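Local coordinates for putative glycosyl hydrolase (Parabacteroides distasonis, PDB 4QHZ), which probably acts as a glycoside hydrolase of the 3-keto-disaccharide hydrolase family, with a concanavalin-like beta fold, and binds a magnesium ion, at residues C[73-77]-C[78-82]; C[112-115]-C[116-120]. All coordinates share one frame; numbering follows the deposited sequence.

Both contacts are local, one a hairpin turn and the other a loop entering a strand, and they sit on different sheets of a concanavalin-like fold. Contact 1 is the tight beta hairpin 73-77/78-82 at the surface, whose second strand pairs with strand 237-245 in the larger antiparallel sheet. Contact 2, residues 112-115 with 116-120, is the loop that runs into strand 119-123 of the smaller sheet. The centres of contact 1 and contact 2 lie about 18 Å apart, and the two do not touch. The side chain of Phe-79 in contact 1 comes within about 8 Å of that of Ser-119, but contact 1 supplies no metal ligand, whereas Asn-118 and Ser-119 of contact 2 supply two.

Contact 1: C[73-77]-C[78-82]; sequences DVHDG and VFTVN
His-75 and Thr-80 meet side chain to side chain on one face of a two-stranded hairpin, His-75 NE2 lying 2.7 Å from Thr-80 OG1 in a hydrogen bond that either could donate; Thr-80 OG1 also bonds Ser-237 OG. With CG between the backbone N and carbonyl carbon (chi1 63°), the imidazole leans over its own hairpin, and Val-78 CG2 sits beneath one ring face, 3.9 Å from the centroid, as a CH-pi contact. At the other nitrogen, His-75 ND1 donates to Asp-76 OD2 at 2.7 Å, with the acceptor in the ring plane. Were His-75 an alanine, the Asp-76 carboxylate would probably lose its ring donor, Thr-80 one of its bonds and Val-78 CG2 the face it packs on. Strands 73-75 and 78-80 are joined by a type I' turn from His-75 to Val-78, where Asp-76 and Gly-77 both take positive phi, easy for glycine and less so for aspartate; His-75 and Val-78 close it with two backbone bonds. The opposite face is apolar: Val-74 CG2 packs on Phe-79 CB at 4.0 Å, and the Phe-79 ring runs inward to Phe-54 and Phe-238. At the open end, a water donates to Asp-73 OD1 at 2.8 Å and accepts from Asn-82 ND2.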
loop_
_atom_site.group_PDB
_atom_site.type_symbol
_atom_site.label_atom_id
_atom_site.label_comp_id
_atom_site.label_asym_id
_atom_site.label_seq_id
_atom_site.Cartn_x
_atom_site.Cartn_y
_atom_site.Cartn_z
ATOM N N ASP C 73 -29.109 -25.513 12.461
ATOM C CA ASP C 73 -30.574 -25.597 12.467
ATOM C C ASP C 73 -31.231 -24.412 11.771
ATOM O O ASP C 73 -31.089 -23.272 12.209
ATOM C CB ASP C 73 -31.068 -25.719 13.906
ATOM C CG ASP C 73 -30.513 -26.955 14.596
ATOM O OD1 ASP C 73 -30.874 -28.070 14.175
ATOM O OD2 ASP C 73 -29.699 -26.814 15.531
ATOM N N VAL C 74 -31.954 -24.707 10.689
ATOM C CA VAL C 74 -32.639 -23.701 9.878
ATOM C C VAL C 74 -34.083 -23.580 10.326
ATOM O O VAL C 74 -34.794 -24.577 10.383
ATOM C CB VAL C 74 -32.605 -24.074 8.386
ATOM C CG1 VAL C 74 -33.360 -23.053 7.553
ATOM C CG2 VAL C 74 -31.164 -24.196 7.902
ATOM N N HIS C 75 -34.511 -22.359 10.640
ATOM C CA HIS C 75 -35.870 -22.105 11.143
ATOM C C HIS C 75 -36.169 -20.622 11.078
ATOM O O HIS C 75 -35.269 -19.809 11.249
ATOM C CB HIS C 75 -36.014 -22.574 12.597
ATOM C CG HIS C 75 -35.116 -21.845 13.548
ATOM N ND1 HIS C 75 -35.536 -20.761 14.288
ATOM C CD2 HIS C 75 -33.807 -22.021 13.850
ATOM C CE1 HIS C 75 -34.532 -20.314 15.020
ATOM N NE2 HIS C 75 -33.469 -21.054 14.766
ATOM N N ASP C 76 -37.421 -20.273 10.811
ATOM C CA ASP C 76 -37.878 -18.886 10.875
ATOM C C ASP C 76 -37.024 -17.922 10.055
ATOM O O ASP C 76 -36.854 -16.768 10.443
ATOM C CB ASP C 76 -37.908 -18.415 12.337
ATOM C CG ASP C 76 -38.712 -19.336 13.223
ATOM O OD1 ASP C 76 -39.932 -19.461 12.990
ATOM O OD2 ASP C 76 -38.124 -19.946 14.141
ATOM N N GLY C 77 -36.490 -18.392 8.931
ATOM C CA GLY C 77 -35.682 -17.548 8.055
ATOM C C GLY C 77 -34.268 -17.284 8.538
ATOM O O GLY C 77 -33.578 -16.441 7.981
ATOM N N VAL C 78 -33.840 -17.976 9.590
ATOM C CA VAL C 78 -32.479 -17.850 10.107
ATOM C C VAL C 78 -31.888 -19.243 10.244
ATOM O O VAL C 78 -32.599 -20.234 10.109
ATOM C CB VAL C 78 -32.428 -17.130 11.479
ATOM C CG1 VAL C 78 -33.240 -15.842 11.457
ATOM C CG2 VAL C 78 -32.935 -18.023 12.608
ATOM N N PHE C 79 -30.590 -19.327 10.507
ATOM C CA PHE C 79 -30.032 -20.594 10.973
ATOM C C PHE C 79 -29.213 -20.380 12.241
ATOM O O PHE C 79 -28.620 -19.324 12.451
ATOM C CB PHE C 79 -29.246 -21.338 9.872
ATOM C CG PHE C 79 -27.979 -20.661 9.415
ATOM C CD1 PHE C 79 -28.010 -19.714 8.396
ATOM C CD2 PHE C 79 -26.747 -21.038 9.932
ATOM C CE1 PHE C 79 -26.845 -19.118 7.937
ATOM C CE2 PHE C 79 -25.577 -20.449 9.481
ATOM C CZ PHE C 79 -25.623 -19.488 8.480
ATOM N N THR C 80 -29.219 -21.401 13.088
ATOM C CA THR C 80 -28.680 -21.307 14.422
ATOM C C THR C 80 -27.581 -22.345 14.594
ATOM O O THR C 80 -27.733 -23.495 14.194
ATOM C CB THR C 80 -29.792 -21.527 15.463
ATOM O OG1 THR C 80 -30.854 -20.598 15.225
ATOM C CG2 THR C 80 -29.268 -21.331 16.884
ATOM N N VAL C 81 -26.477 -21.920 15.202
ATOM C CA VAL C 81 -25.343 -22.788 15.460
ATOM C C VAL C 81 -25.763 -23.982 16.317
ATOM O O VAL C 81 -26.480 -23.822 17.303
ATOM C CB VAL C 81 -24.211 -22.030 16.194
ATOM C CG1 VAL C 81 -23.045 -22.958 16.506
ATOM C CG2 VAL C 81 -23.727 -20.844 15.373
ATOM N N ASN C 82 -25.328 -25.175 15.920
ATOM C CA ASN C 82 -25.435 -26.354 16.755
ATOM C C ASN C 82 -24.023 -26.760 17.144
ATOM O O ASN C 82 -23.284 -27.327 16.337
ATOM C CB ASN C 82 -26.163 -27.490 16.037
ATOM C CG ASN C 82 -26.362 -28.714 16.924
ATOM O OD1 ASN C 82 -25.718 -28.868 17.962
ATOM N ND2 ASN C 82 -27.276 -29.585 16.520
HETATM O O HOH W 1 -28.859 -25.171 17.539
HETATM O O HOH W 2 -28.628 -29.718 14.235
#

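Contact 2: C[112-115]-C[116-120]; sequences ESQS and RGNSG. With MG (magnesium ion), chain I.
Asn-118 reaches back across the loop to Gln-114, its ND2 donating to the backbone O of Gln-114 at 3.0 Å with an N-H...O angle of 155°. The bond uses a lone pair of that carbonyl and lies near the asparagine amide plane. With CG anti to the backbone N (chi1 -165°), the amide stands between loop and metal, and its other end, OD1, binds magnesium at 2.1 Å. This inner side is compact: Asn-118 CB lies 3.2 Å from Gln-114 O, and Ser-119 adds its backbone O to the ion at 2.2 Å. A water 2.0 Å from the magnesium, with Glu-128, Gln-130 and Gln-227, completes six ligands. Gly-117 readily takes the positive phi by which the chain enters strand 119-123. The two side-chain amides pack more loosely, their planes 84° apart: a water bridges them, donating to Gln-114 OE1 at 2.6 Å and accepting from Asn-118 ND2, while Gln-114 NE2 turns to Thr-139. Arg-116 leads away but is held, its NE in a salt bridge with Asp-133 and its NH1 hydrogen-bonded to Gly-111 O, which leaves Glu-112 as the exposed, loose end. An asparagine suits this place because one flat group is both ligand and donor; the loop carbonyl and the bridging water engage ND2, fixing which end faces the metal, and the cation would probably polarise the amide and strengthen its N-H donors.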
loop_
_atom_site.group_PDB
_atom_site.type_symbol
_atom_site.label_atom_id
_atom_site.label_comp_id
_atom_site.label_asym_id
_atom_site.label_seq_id
_atom_site.Cartn_x
_atom_site.Cartn_y
_atom_site.Cartn_z
ATOM N N GLU C 112 -19.374 -14.787 29.757
ATOM C CA GLU C 112 -18.499 -13.631 29.866
ATOM C C GLU C 112 -17.319 -13.742 28.923
ATOM O O GLU C 112 -16.925 -14.835 28.530
ATOM C CB GLU C 112 -17.966 -13.506 31.290
ATOM C CG GLU C 112 -19.002 -13.121 32.327
ATOM C CD GLU C 112 -18.412 -13.103 33.726
ATOM O OE1 GLU C 112 -18.148 -14.196 34.268
ATOM O OE2 GLU C 112 -18.206 -11.999 34.276
ATOM N N SER C 113 -16.754 -12.584 28.593
ATOM C CA SER C 113 -15.552 -12.484 27.781
ATOM C C SER C 113 -15.701 -13.303 26.498
ATOM O O SER C 113 -16.697 -13.147 25.789
ATOM C CB SER C 113 -14.319 -12.890 28.609
ATOM O OG SER C 113 -13.115 -12.571 27.921
ATOM N N GLN C 114 -14.740 -14.176 26.206
ATOM C CA GLN C 114 -14.759 -14.974 24.977
ATOM C C GLN C 114 -15.806 -16.092 24.973
ATOM O O GLN C 114 -15.999 -16.734 23.937
ATOM C CB GLN C 114 -13.378 -15.592 24.718
ATOM C CG GLN C 114 -12.270 -14.570 24.508
ATOM C CD GLN C 114 -12.382 -13.841 23.171
ATOM O OE1 GLN C 114 -12.448 -14.469 22.115
ATOM N NE2 GLN C 114 -12.381 -12.513 23.214
ATOM N N SER C 115 -16.489 -16.315 26.097
ATOM C CA SER C 115 -17.479 -17.390 26.191
ATOM C C SER C 115 -18.919 -16.874 26.152
ATOM O O SER C 115 -19.797 -17.440 26.793
ATOM C CB SER C 115 -17.236 -18.193 27.473
ATOM O OG SER C 115 -15.951 -18.774 27.449
ATOM N N ARG C 116 -19.158 -15.811 25.389
ATOM C CA ARG C 116 -20.476 -15.204 25.304
ATOM C C ARG C 116 -20.825 -14.870 23.856
ATOM O O ARG C 116 -20.518 -13.783 23.369
ATOM C CB ARG C 116 -20.537 -13.940 26.168
ATOM C CG ARG C 116 -21.940 -13.375 26.358
ATOM C CD ARG C 116 -21.867 -11.930 26.831
ATOM N NE ARG C 116 -23.174 -11.292 26.968
ATOM C CZ ARG C 116 -23.985 -11.406 28.018
ATOM N NH1 ARG C 116 -23.665 -12.169 29.053
ATOM N NH2 ARG C 116 -25.138 -10.754 28.025
ATOM N N GLY C 117 -21.478 -15.808 23.177
ATOM C CA GLY C 117 -21.871 -15.606 21.791
ATOM C C GLY C 117 -20.697 -15.591 20.826
ATOM O O GLY C 117 -20.695 -14.830 19.856
ATOM N N ASN C 118 -19.706 -16.441 21.085
ATOM C CA ASN C 118 -18.507 -16.519 20.250
ATOM C C ASN C 118 -18.753 -17.347 18.999
ATOM O O ASN C 118 -19.126 -18.519 19.083
ATOM C CB ASN C 118 -17.334 -17.110 21.045
ATOM C CG ASN C 118 -15.977 -16.897 20.372
ATOM O OD1 ASN C 118 -15.867 -16.764 19.146
ATOM N ND2 ASN C 118 -14.930 -16.867 21.181
ATOM N N SER C 119 -18.567 -16.717 17.842
ATOM C CA SER C 119 -18.449 -17.419 16.576
ATOM C C SER C 119 -17.354 -16.711 15.796
ATOM O O SER C 119 -16.467 -16.104 16.394
ATOM C CB SER C 119 -19.779 -17.433 15.819
ATOM O OG SER C 119 -19.677 -18.183 14.614
ATOM N N GLY C 120 -17.406 -16.766 14.474
ATOM C CA GLY C 120 -16.424 -16.065 13.664
ATOM C C GLY C 120 -16.507 -16.431 12.210
ATOM O O GLY C 120 -17.061 -17.472 11.852
HETATM MG MG MG I . -14.618 -16.598 17.514
HETATM O O HOH W 3 -11.981 -16.738 20.984
HETATM O O HOH W 4 -12.808 -16.786 18.241
#